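Local coordinates for Lmo1340 protein (Listeria monocytogenes, PDB 4NLM) that is of unknown function but is probably a surface-anchored lipoprotein built around a six-bladed beta-propeller domain, at residues Q62-S66 with G67-F71; I118-N122 with D123-V127; L334-G338 with Y339-K343. One frame throughout, in Å; residues are numbered along the deposited sequence. Where two conformers were deposited one is given.

How the interactions relate
All three interactions are local connections between adjacent antiparallel strands within separate four- or five-stranded sheets, consistent with separate blades of a propeller, those of interactions 1 and 2 consecutive in the chain; none touches another. Interactions 1 and 2 lie toward the periphery of the chain, their centres about 17 Å apart; interaction 3 sits deeper, about 13 Å from the chain's centre to its own. Residues 62-71 form the most regular ladder, with exposed lysines and waters around a tight two-residue turn. In 118-127 the turn is longer and a carboxylate organises it. In 334-343 the turn relies on glycine and one water, and a leucine-phenylalanine contact carries the packing, with carbonyl oxygens close by.

Interaction 1 of 3, residues Q62-S66 with G67-F71; sequences QTKKS and GVTYF
Thr63 and Tyr70 exchange both of their backbone hydrogen bonds, Tyr70 N to Thr63 O at 2.8 Å and Thr63 N to Tyr70 O at 3.1 Å, in a two-residue beta hairpin closed by a type I' turn from Lys65 to Val68. It joins strands 58-65 and 68-75, the middle two of a four-stranded antiparallel sheet. The second hydrogen-bonded pair shuts the turn, Lys65 N to Val68 O and Val68 N to Lys65 O, both 2.9 Å. Ser66 and Gly67 take the positive phi values this turn requires.

Three waters bridge the strands, one between side chains and two from a side chain to a carbonyl oxygen. The first accepts from Gln62 NE2 and donates to Thr69 OG1, and another joins Thr63 OG1 to Tyr70 O. The third donates to Lys65 O and lies in the plane of the Tyr70 ring at its hydroxyl edge, 2.6 Å from Tyr70 OH.

Packing differs on the two faces. On the face of Gln62, Lys64, Thr69 and Phe71, the Gln62 chain runs alongside Phe71, its amide turned 50° from the ring; Gln62 CG, anti to the backbone N (chi1 -176°), lies 3.5 Å from Phe71 CE1. Gln62 CG also meets the Thr69 methyl, and Ile91 and Val94 of strand 90-96 cover this side. The extended Lys64 chain passes Thr69 OG1 and brings its CE to 3.9 Å from Gly67 CA. On the face of Thr63, Lys65, Val68 and Tyr70, Thr63 OG1 stands close to Tyr70 CB. The Tyr70 ring lies over its same-face neighbour two residues earlier in the strand: Val68 CG1 sits 3.4 Å above the plane of the Tyr70 ring, offset toward its rim.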
ATOM      1  N   GLN A  62      -9.518  11.094   7.004  1.00  9.71           N
ATOM      2  CA  GLN A  62      -9.740  12.117   5.972  1.00  9.55           C
ATOM      3  C   GLN A  62     -11.239  12.330   5.776  1.00 10.78           C
ATOM      4  O   GLN A  62     -11.984  11.396   5.483  1.00 11.08           O
ATOM      5  CB  GLN A  62      -9.098  11.668   4.677  1.00 10.12           C
ATOM      6  CG  GLN A  62      -9.180  12.706   3.552  1.00  9.97           C
ATOM      7  CD  GLN A  62      -8.654  12.168   2.259  1.00 10.53           C
ATOM      8  OE1 GLN A  62      -7.779  11.300   2.250  1.00 12.55           O
ATOM      9  NE2 GLN A  62      -9.131  12.720   1.150  1.00 12.83           N
ATOM     10  N   THR A  63     -11.647  13.580   5.958  1.00 11.31           N
ATOM     11  CA  THR A  63     -13.044  13.992   5.769  1.00 11.83           C
ATOM     12  C   THR A  63     -13.023  15.278   4.940  1.00 11.52           C
ATOM     13  O   THR A  63     -11.974  15.904   4.751  1.00 12.24           O
ATOM     14  CB  THR A  63     -13.729  14.274   7.104  1.00 13.92           C
ATOM     15  OG1 THR A  63     -13.040  15.297   7.831  1.00 16.40           O
ATOM     16  CG2 THR A  63     -13.841  13.022   7.971  1.00 13.40           C
ATOM     17  N   LYS A  64     -14.192  15.663   4.435  1.00 13.19           N
ATOM     18  CA  LYS A  64     -14.301  16.872   3.612  1.00 13.33           C
ATOM     19  C   LYS A  64     -15.639  17.537   3.829  1.00 14.87           C
ATOM     20  O   LYS A  64     -16.699  16.879   3.820  1.00 18.11           O
ATOM     21  CB  LYS A  64     -14.143  16.545   2.117  1.00 15.04           C
ATOM     22  CG  LYS A  64     -14.138  17.779   1.221  1.00 15.46           C
ATOM     23  CD  LYS A  64     -13.896  17.436  -0.233  1.00 22.10           C
ATOM     24  CE  LYS A  64     -13.986  18.681  -1.101  1.00 31.12           C
ATOM     25  NZ  LYS A  64     -13.931  18.347  -2.551  1.00 45.68           N
ATOM     26  N   LYS A  65     -15.597  18.849   4.019  0.50 17.37           N
ATOM     27  CA  LYS A  65     -16.794  19.635   4.233  0.50 20.82           C
ATOM     28  C   LYS A  65     -16.586  21.049   3.735  0.50 18.52           C
ATOM     29  O   LYS A  65     -15.542  21.661   3.978  0.50 17.92           O
ATOM     30  CB  LYS A  65     -17.150  19.661   5.713  0.50 23.46           C
ATOM     31  CG  LYS A  65     -18.374  20.506   6.020  0.50 26.96           C
ATOM     32  CD  LYS A  65     -18.679  20.498   7.502  0.50 31.31           C
ATOM     33  CE  LYS A  65     -19.801  21.449   7.871  0.50 34.24           C
ATOM     34  NZ  LYS A  65     -20.012  21.486   9.346  0.50 48.38           N
ATOM     35  N   SER A  66     -17.584  21.565   3.026  1.00 21.28           N
ATOM     36  CA  SER A  66     -17.515  22.911   2.502  1.00 21.53           C
ATOM     37  C   SER A  66     -16.241  23.161   1.700  1.00 20.66           C
ATOM     38  O   SER A  66     -15.662  24.242   1.769  1.00 22.81           O
ATOM     39  CB  SER A  66     -17.656  23.908   3.642  1.00 23.13           C
ATOM     40  OG  SER A  66     -18.975  23.871   4.124  1.00 31.16           O
ATOM     41  N   GLY A  67     -15.815  22.162   0.937  1.00 18.93           N
ATOM     42  CA  GLY A  67     -14.638  22.289   0.083  1.00 20.66           C
ATOM     43  C   GLY A  67     -13.306  22.146   0.757  1.00 17.83           C
ATOM     44  O   GLY A  67     -12.283  22.228   0.103  1.00 21.33           O
ATOM     45  N   VAL A  68     -13.326  21.921   2.059  1.00 15.31           N
ATOM     46  CA  VAL A  68     -12.100  21.781   2.783  1.00 14.97           C
ATOM     47  C   VAL A  68     -11.896  20.318   3.190  1.00 13.83           C
ATOM     48  O   VAL A  68     -12.799  19.709   3.769  1.00 13.92           O
ATOM     49  CB  VAL A  68     -12.121  22.636   4.059  1.00 14.59           C
ATOM     50  CG1 VAL A  68     -10.809  22.481   4.804  1.00 15.32           C
ATOM     51  CG2 VAL A  68     -12.335  24.108   3.722  1.00 17.10           C
ATOM     52  N   THR A  69     -10.739  19.751   2.840  1.00 12.04           N
ATOM     53  CA  THR A  69     -10.390  18.411   3.274  1.00 12.56           C
ATOM     54  C   THR A  69      -9.634  18.548   4.571  1.00 12.00           C
ATOM     55  O   THR A  69      -8.665  19.323   4.668  1.00 12.68           O
ATOM     56  CB  THR A  69      -9.550  17.676   2.227  1.00 12.22           C
ATOM     57  OG1 THR A  69     -10.308  17.470   1.038  1.00 13.50           O
ATOM     58  CG2 THR A  69      -9.106  16.332   2.740  1.00 12.64           C
ATOM     59  N   TYR A  70     -10.059  17.756   5.547  1.00 10.96           N
ATOM     60  CA  TYR A  70      -9.449  17.709   6.853  1.00 12.66           C
ATOM     61  C   TYR A  70      -8.754  16.383   7.108  1.00 11.26           C
ATOM     62  O   TYR A  70      -9.298  15.322   6.830  1.00 12.11           O
ATOM     63  CB  TYR A  70     -10.490  17.932   7.964  1.00 13.71           C
ATOM     64  CG  TYR A  70     -11.161  19.277   7.892  1.00 12.41           C
ATOM     65  CD1 TYR A  70     -12.318  19.462   7.155  1.00 14.39           C
ATOM     66  CD2 TYR A  70     -10.645  20.365   8.560  1.00 15.36           C
ATOM     67  CE1 TYR A  70     -12.938  20.690   7.080  1.00 17.43           C
ATOM     68  CE2 TYR A  70     -11.256  21.613   8.471  1.00 16.85           C
ATOM     69  CZ  TYR A  70     -12.407  21.760   7.741  1.00 17.58           C
ATOM     70  OH  TYR A  70     -13.007  23.003   7.651  1.00 20.64           O
ATOM     71  N   PHE A  71      -7.547  16.459   7.664  1.00 11.39           N
ATOM     72  CA  PHE A  71      -6.785  15.290   8.106  1.00 11.31           C
ATOM     73  C   PHE A  71      -6.667  15.361   9.615  1.00 11.21           C
ATOM     74  O   PHE A  71      -6.248  16.372  10.166  1.00 12.35           O
ATOM     75  CB  PHE A  71      -5.405  15.237   7.434  1.00 11.28           C
ATOM     76  CG  PHE A  71      -5.501  15.006   5.969  1.00 12.03           C
ATOM     77  CD1 PHE A  71      -5.669  13.738   5.483  1.00 11.61           C
ATOM     78  CD2 PHE A  71      -5.445  16.053   5.076  1.00 12.45           C
ATOM     79  CE1 PHE A  71      -5.779  13.496   4.150  1.00 12.30           C
ATOM     80  CE2 PHE A  71      -5.568  15.822   3.719  1.00 13.13           C
ATOM     81  CZ  PHE A  71      -5.741  14.546   3.253  1.00 12.43           C
TER
HETATM   82  O   HOH W   1     -11.033  14.824   0.530  1.00 16.27           O
HETATM   83  O   HOH W   2     -10.919  14.288   9.166  1.00 16.78           O
HETATM   84  O   HOH W   3     -15.134  23.356   6.239  1.00 23.21           O

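Interaction 2 of 3, residues I118-N122 with D123-V127; sequences IIALN and DGSTV
Ala120 lays its methyl over the Asp123 carboxylate and Ser125 hydroxyl, with CB 3.7 Å from both Asp123 OD1 and Ser125 OG and 4.0 Å from the Val127 CG2 methyl. Asp123 OD1 organises the turn. It accepts from Ser125 N, giving an Asx turn, and from Ser125 OG at 2.7 Å, both donors arriving from one face of the carboxylate, the hydroxyl on the syn side and the N-H from well above the plane. A chi1 of 63° lodges Ser125 OG between its own backbone N and carbonyl carbon, bringing the hydroxyl within range.

Backbone bonds close the hairpin: Gly124 N to Ala120 O, Ala120 N to Ser125 O, and Val127 N to Ile118 O at 2.7 Å. Gly124 takes a positive phi, 73°, at the bend. Farther along, Ile118 CG2 packs on Val127 CB at 3.9 Å, while Ile119 CG2 rests against the carbonyl oxygens of Gly124 and Ser125.

The hairpin joins strands 114-120 and 126-132, the last two of a four-stranded antiparallel sheet; strand 102-108 flanks Ile118, and Phe85 of strand 81-87, in the preceding sheet, packs on Ile119.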
ATOM      1  N   ILE A 118       5.423  17.403   2.077  1.00 10.53           N
ATOM      2  CA  ILE A 118       5.664  16.523   3.195  1.00 10.60           C
ATOM      3  C   ILE A 118       5.219  17.306   4.434  1.00 10.68           C
ATOM      4  O   ILE A 118       5.685  18.430   4.661  1.00 12.37           O
ATOM      5  CB  ILE A 118       7.141  16.142   3.335  1.00 11.56           C
ATOM      6  CG1 ILE A 118       7.670  15.550   2.030  1.00 12.95           C
ATOM      7  CG2 ILE A 118       7.349  15.203   4.525  1.00 11.71           C
ATOM      8  CD1 ILE A 118       6.939  14.337   1.524  1.00 15.26           C
ATOM      9  N   ILE A 119       4.317  16.715   5.214  1.00 11.22           N
ATOM     10  CA  ILE A 119       3.735  17.362   6.365  1.00 11.32           C
ATOM     11  C   ILE A 119       4.041  16.578   7.615  1.00 12.44           C
ATOM     12  O   ILE A 119       3.839  15.361   7.648  1.00 12.68           O
ATOM     13  CB  ILE A 119       2.222  17.432   6.191  1.00 12.85           C
ATOM     14  CG1 ILE A 119       1.893  18.298   4.959  1.00 16.19           C
ATOM     15  CG2 ILE A 119       1.521  17.987   7.425  1.00 15.01           C
ATOM     16  CD1 ILE A 119       0.521  18.123   4.379  1.00 19.92           C
ATOM     17  N   ALA A 120       4.521  17.265   8.651  1.00 12.16           N
ATOM     18  CA  ALA A 120       4.819  16.587   9.915  1.00 12.94           C
ATOM     19  C   ALA A 120       3.553  16.247  10.667  1.00 13.16           C
ATOM     20  O   ALA A 120       2.696  17.094  10.863  1.00 15.35           O
ATOM     21  CB  ALA A 120       5.741  17.433  10.791  1.00 14.74           C
ATOM     22  N   LEU A 121       3.459  15.002  11.114  1.00 13.21           N
ATOM     23  CA  LEU A 121       2.283  14.585  11.855  1.00 15.43           C
ATOM     24  C   LEU A 121       2.139  15.250  13.211  1.00 16.36           C
ATOM     25  O   LEU A 121       1.013  15.473  13.669  1.00 18.80           O
ATOM     26  CB  LEU A 121       2.297  13.070  12.032  1.00 16.83           C
ATOM     27  CG  LEU A 121       1.928  12.307  10.752  1.00 16.29           C
ATOM     28  CD1 LEU A 121       2.400  10.870  10.824  1.00 23.35           C
ATOM     29  CD2 LEU A 121       0.426  12.407  10.541  1.00 19.62           C
ATOM     30  N   ASN A 122       3.251  15.590  13.861  1.00 17.35           N
ATOM     31  CA  ASN A 122       3.115  16.111  15.219  1.00 20.57           C
ATOM     32  C   ASN A 122       2.518  17.511  15.308  1.00 19.98           C
ATOM     33  O   ASN A 122       1.809  17.812  16.268  1.00 23.31           O
ATOM     34  CB  ASN A 122       4.406  15.982  16.019  1.00 23.88           C
ATOM     35  CG  ASN A 122       5.587  16.713  15.406  1.00 25.26           C
ATOM     36  OD1 ASN A 122       5.485  17.396  14.392  1.00 23.67           O
ATOM     37  ND2 ASN A 122       6.743  16.541  16.025  1.00 33.46           N
ATOM     38  N   ASP A 123       2.779  18.356  14.312  1.00 20.74           N
ATOM     39  CA  ASP A 123       2.233  19.704  14.354  1.00 22.14           C
ATOM     40  C   ASP A 123       1.612  20.212  13.052  1.00 20.33           C
ATOM     41  O   ASP A 123       1.194  21.367  13.003  1.00 24.06           O
ATOM     42  CB  ASP A 123       3.297  20.692  14.868  1.00 24.91           C
ATOM     43  CG  ASP A 123       4.496  20.815  13.944  1.00 25.14           C
ATOM     44  OD1 ASP A 123       4.485  20.268  12.830  1.00 23.29           O
ATOM     45  OD2 ASP A 123       5.466  21.513  14.329  1.00 33.87           O
ATOM     46  N   GLY A 124       1.563  19.378  12.007  1.00 19.60           N
ATOM     47  CA  GLY A 124       0.962  19.780  10.736  1.00 18.88           C
ATOM     48  C   GLY A 124       1.775  20.772   9.920  1.00 19.11           C
ATOM     49  O   GLY A 124       1.274  21.365   8.961  1.00 21.40           O
ATOM     50  N   SER A 125       3.031  20.971  10.292  1.00 18.59           N
ATOM     51  CA  SER A 125       3.908  21.890   9.566  1.00 19.46           C
ATOM     52  C   SER A 125       4.390  21.270   8.268  1.00 14.91           C
ATOM     53  O   SER A 125       4.475  20.052   8.126  1.00 16.16           O
ATOM     54  CB  SER A 125       5.107  22.298  10.426  1.00 21.65           C
ATOM     55  OG  SER A 125       5.926  21.175  10.739  1.00 23.26           O
ATOM     56  N   THR A 126       4.702  22.135   7.315  1.00 18.16           N
ATOM     57  CA  THR A 126       5.207  21.690   6.031  1.00 17.17           C
ATOM     58  C   THR A 126       6.736  21.509   6.137  1.00 17.77           C
ATOM     59  O   THR A 126       7.482  22.464   6.354  1.00 24.88           O
ATOM     60  CB  THR A 126       4.784  22.656   4.903  1.00 19.31           C
ATOM     61  OG1 THR A 126       3.346  22.701   4.809  1.00 25.07           O
ATOM     62  CG2 THR A 126       5.380  22.223   3.570  1.00 23.62           C
ATOM     63  N   VAL A 127       7.194  20.271   5.980  1.00 15.15           N
ATOM     64  CA  VAL A 127       8.618  19.920   6.041  1.00 15.83           C
ATOM     65  C   VAL A 127       9.313  20.217   4.713  1.00 15.18           C
ATOM     66  O   VAL A 127      10.458  20.643   4.681  1.00 17.76           O
ATOM     67  CB  VAL A 127       8.768  18.397   6.353  1.00 17.00           C
ATOM     68  CG1 VAL A 127      10.223  17.966   6.290  1.00 20.10           C
ATOM     69  CG2 VAL A 127       8.125  18.081   7.694  1.00 19.52           C
TER

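Interaction 3 of 3, residues L334-G338 with Y339-K343; sequences LVLYG and YLFDK
Leu336 and Phe341 make the main side-chain contact, with Leu336 CB 3.6 Å from Phe341 CD1. The Phe341 ring is swung beside its own backbone N (chi1 -74°), anti to the carbonyl carbon, which also carries CD1 to 3.3 Å from Gly338 O. Leu336 CD2 reaches Phe341 O, a buried carbonyl oxygen without a hydrogen-bond partner. Lys343 CB lies at the edge of the Tyr337 ring, and Tyr337 OH is hydrogen-bonded to Asp322 O. The Lys343 chain bends only at its last torsion (chi4 -42°) and delivers NZ to Asn354 OD1.

Tyr337 N bonds to Lys343 O at 2.9 Å, answered by a weak bond from Lys343 N to Tyr337 O. A water donates to both Tyr337 O and Asp342 OD1, linking strand end to loop. At the backbone angles of Gly338 a CB would press on Tyr337 O, and its place is also crowded by Asp342 OD1.

Phe341 N bonds to Gly338 O at 3.1 Å, closing a type I turn from Gly338 to Phe341 within the longer loop that connects antiparallel strands 334-337 and 343-346, neighbours in a sheet consistent with a propeller blade.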
ATOM      1  N   LEU A 334      -4.148  -5.860  15.178  1.00 10.43           N
ATOM      2  CA  LEU A 334      -5.249  -5.160  14.536  1.00  9.88           C
ATOM      3  C   LEU A 334      -4.927  -4.847  13.078  1.00  9.70           C
ATOM      4  O   LEU A 334      -3.837  -4.397  12.742  1.00 10.94           O
ATOM      5  CB  LEU A 334      -5.588  -3.895  15.292  1.00 10.78           C
ATOM      6  CG  LEU A 334      -5.946  -4.049  16.749  1.00 13.90           C
ATOM      7  CD1 LEU A 334      -6.310  -2.706  17.335  1.00 14.55           C
ATOM      8  CD2 LEU A 334      -7.083  -5.043  16.946  1.00 14.73           C
ATOM      9  N   VAL A 335      -5.959  -4.993  12.237  1.00  9.68           N
ATOM     10  CA  VAL A 335      -5.787  -4.831  10.793  1.00  8.93           C
ATOM     11  C   VAL A 335      -6.965  -4.024  10.264  1.00  8.73           C
ATOM     12  O   VAL A 335      -8.134  -4.361  10.508  1.00 10.44           O
ATOM     13  CB  VAL A 335      -5.747  -6.214  10.127  1.00 10.67           C
ATOM     14  CG1 VAL A 335      -5.763  -6.123   8.610  1.00 11.49           C
ATOM     15  CG2 VAL A 335      -4.557  -7.018  10.619  1.00 12.34           C
ATOM     16  N   LEU A 336      -6.668  -2.929   9.579  1.00  8.57           N
ATOM     17  CA  LEU A 336      -7.725  -2.154   8.901  1.00  8.65           C
ATOM     18  C   LEU A 336      -8.208  -2.965   7.731  1.00  8.11           C
ATOM     19  O   LEU A 336      -7.444  -3.605   7.033  1.00  9.01           O
ATOM     20  CB  LEU A 336      -7.188  -0.807   8.449  1.00  8.95           C
ATOM     21  CG  LEU A 336      -6.864   0.181   9.582  1.00  9.79           C
ATOM     22  CD1 LEU A 336      -5.984   1.308   9.065  1.00 10.38           C
ATOM     23  CD2 LEU A 336      -8.148   0.723  10.195  1.00 11.24           C
ATOM     24  N   TYR A 337      -9.516  -2.858   7.472  1.00  9.16           N
ATOM     25  CA  TYR A 337     -10.165  -3.627   6.429  1.00  9.21           C
ATOM     26  C   TYR A 337     -11.179  -2.777   5.675  1.00  9.84           C
ATOM     27  O   TYR A 337     -11.946  -2.052   6.297  1.00 10.60           O
ATOM     28  CB  TYR A 337     -10.905  -4.831   7.052  1.00 10.41           C
ATOM     29  CG  TYR A 337     -11.776  -5.637   6.105  1.00 10.53           C
ATOM     30  CD1 TYR A 337     -11.227  -6.366   5.092  1.00  9.86           C
ATOM     31  CD2 TYR A 337     -13.166  -5.644   6.227  1.00 15.05           C
ATOM     32  CE1 TYR A 337     -11.989  -7.105   4.226  1.00 10.21           C
ATOM     33  CE2 TYR A 337     -13.972  -6.374   5.366  1.00 17.10           C
ATOM     34  CZ  TYR A 337     -13.389  -7.101   4.358  1.00 15.01           C
ATOM     35  OH  TYR A 337     -14.225  -7.801   3.493  1.00 16.66           O
ATOM     36  N   GLY A 338     -11.175  -2.932   4.356  1.00  9.68           N
ATOM     37  CA  GLY A 338     -12.196  -2.304   3.488  1.00 10.56           C
ATOM     38  C   GLY A 338     -11.594  -1.326   2.530  1.00 11.32           C
ATOM     39  O   GLY A 338     -10.488  -0.798   2.761  1.00 11.14           O
ATOM     40  N   TYR A 339     -12.350  -0.977   1.495  1.00 11.94           N
ATOM     41  CA  TYR A 339     -11.875   0.003   0.555  1.00 13.49           C
ATOM     42  C   TYR A 339     -11.626   1.354   1.204  1.00 13.15           C
ATOM     43  O   TYR A 339     -10.766   2.119   0.708  1.00 15.76           O
ATOM     44  CB  TYR A 339     -12.865   0.155  -0.626  1.00 16.05           C
ATOM     45  CG  TYR A 339     -12.806  -1.052  -1.545  1.00 18.68           C
ATOM     46  CD1 TYR A 339     -11.734  -1.216  -2.415  1.00 21.78           C
ATOM     47  CD2 TYR A 339     -13.752  -2.038  -1.497  1.00 23.13           C
ATOM     48  CE1 TYR A 339     -11.614  -2.326  -3.208  1.00 23.38           C
ATOM     49  CE2 TYR A 339     -13.668  -3.163  -2.316  1.00 26.59           C
ATOM     50  CZ  TYR A 339     -12.601  -3.292  -3.176  1.00 22.58           C
ATOM     51  OH  TYR A 339     -12.464  -4.382  -3.993  1.00 36.06           O
ATOM     52  N   LEU A 340     -12.334   1.672   2.295  1.00 11.21           N
ATOM     53  CA  LEU A 340     -12.157   2.937   2.997  1.00 11.72           C
ATOM     54  C   LEU A 340     -11.479   2.747   4.375  1.00 10.07           C
ATOM     55  O   LEU A 340     -11.408   3.703   5.145  1.00 10.58           O
ATOM     56  CB  LEU A 340     -13.484   3.662   3.155  1.00 14.24           C
ATOM     57  CG  LEU A 340     -14.214   3.913   1.862  1.00 14.93           C
ATOM     58  CD1 LEU A 340     -15.476   4.696   2.166  1.00 19.68           C
ATOM     59  CD2 LEU A 340     -13.371   4.653   0.830  1.00 18.00           C
ATOM     60  N   PHE A 341     -11.059   1.508   4.694  1.00 10.24           N
ATOM     61  CA  PHE A 341     -10.443   1.172   5.976  1.00  9.84           C
ATOM     62  C   PHE A 341     -11.318   1.635   7.131  1.00 11.02           C
ATOM     63  O   PHE A 341     -10.836   2.159   8.142  1.00 11.07           O
ATOM     64  CB  PHE A 341      -9.002   1.733   6.107  1.00  9.76           C
ATOM     65  CG  PHE A 341      -7.957   1.019   5.292  1.00  9.36           C
ATOM     66  CD1 PHE A 341      -8.037  -0.306   4.959  1.00 10.19           C
ATOM     67  CD2 PHE A 341      -6.813   1.709   4.936  1.00  9.74           C
ATOM     68  CE1 PHE A 341      -7.035  -0.915   4.217  1.00 11.10           C
ATOM     69  CE2 PHE A 341      -5.804   1.107   4.212  1.00 11.16           C
ATOM     70  CZ  PHE A 341      -5.898  -0.214   3.853  1.00 11.22           C
ATOM     71  N   ASP A 342     -12.620   1.351   7.009  1.00 10.93           N
ATOM     72  CA  ASP A 342     -13.571   1.754   8.018  1.00 11.56           C
ATOM     73  C   ASP A 342     -13.908   0.686   9.049  1.00 11.54           C
ATOM     74  O   ASP A 342     -14.676   0.949   9.977  1.00 13.43           O
ATOM     75  CB  ASP A 342     -14.866   2.258   7.344  1.00 14.78           C
ATOM     76  CG  ASP A 342     -15.520   1.222   6.487  1.00 18.01           C
ATOM     77  OD1 ASP A 342     -14.877   0.399   5.839  1.00 20.33           O
ATOM     78  OD2 ASP A 342     -16.762   1.220   6.447  1.00 37.09           O
ATOM     79  N   LYS A 343     -13.284  -0.483   8.911  1.00 10.50           N
ATOM     80  CA  LYS A 343     -13.418  -1.586   9.859  1.00 11.04           C
ATOM     81  C   LYS A 343     -12.044  -2.040  10.337  1.00 10.17           C
ATOM     82  O   LYS A 343     -11.039  -1.820   9.670  1.00 10.80           O
ATOM     83  CB  LYS A 343     -14.223  -2.755   9.255  1.00 12.74           C
ATOM     84  CG  LYS A 343     -15.636  -2.354   8.901  1.00 15.82           C
ATOM     85  CD  LYS A 343     -16.543  -3.473   8.396  1.00 21.96           C
ATOM     86  CE  LYS A 343     -17.871  -2.939   7.833  1.00 25.84           C
ATOM     87  NZ  LYS A 343     -18.438  -1.859   8.685  1.00 29.80           N
TER
HETATM   88  O   HOH W   4     -14.761  -2.130   5.790  1.00 21.48           O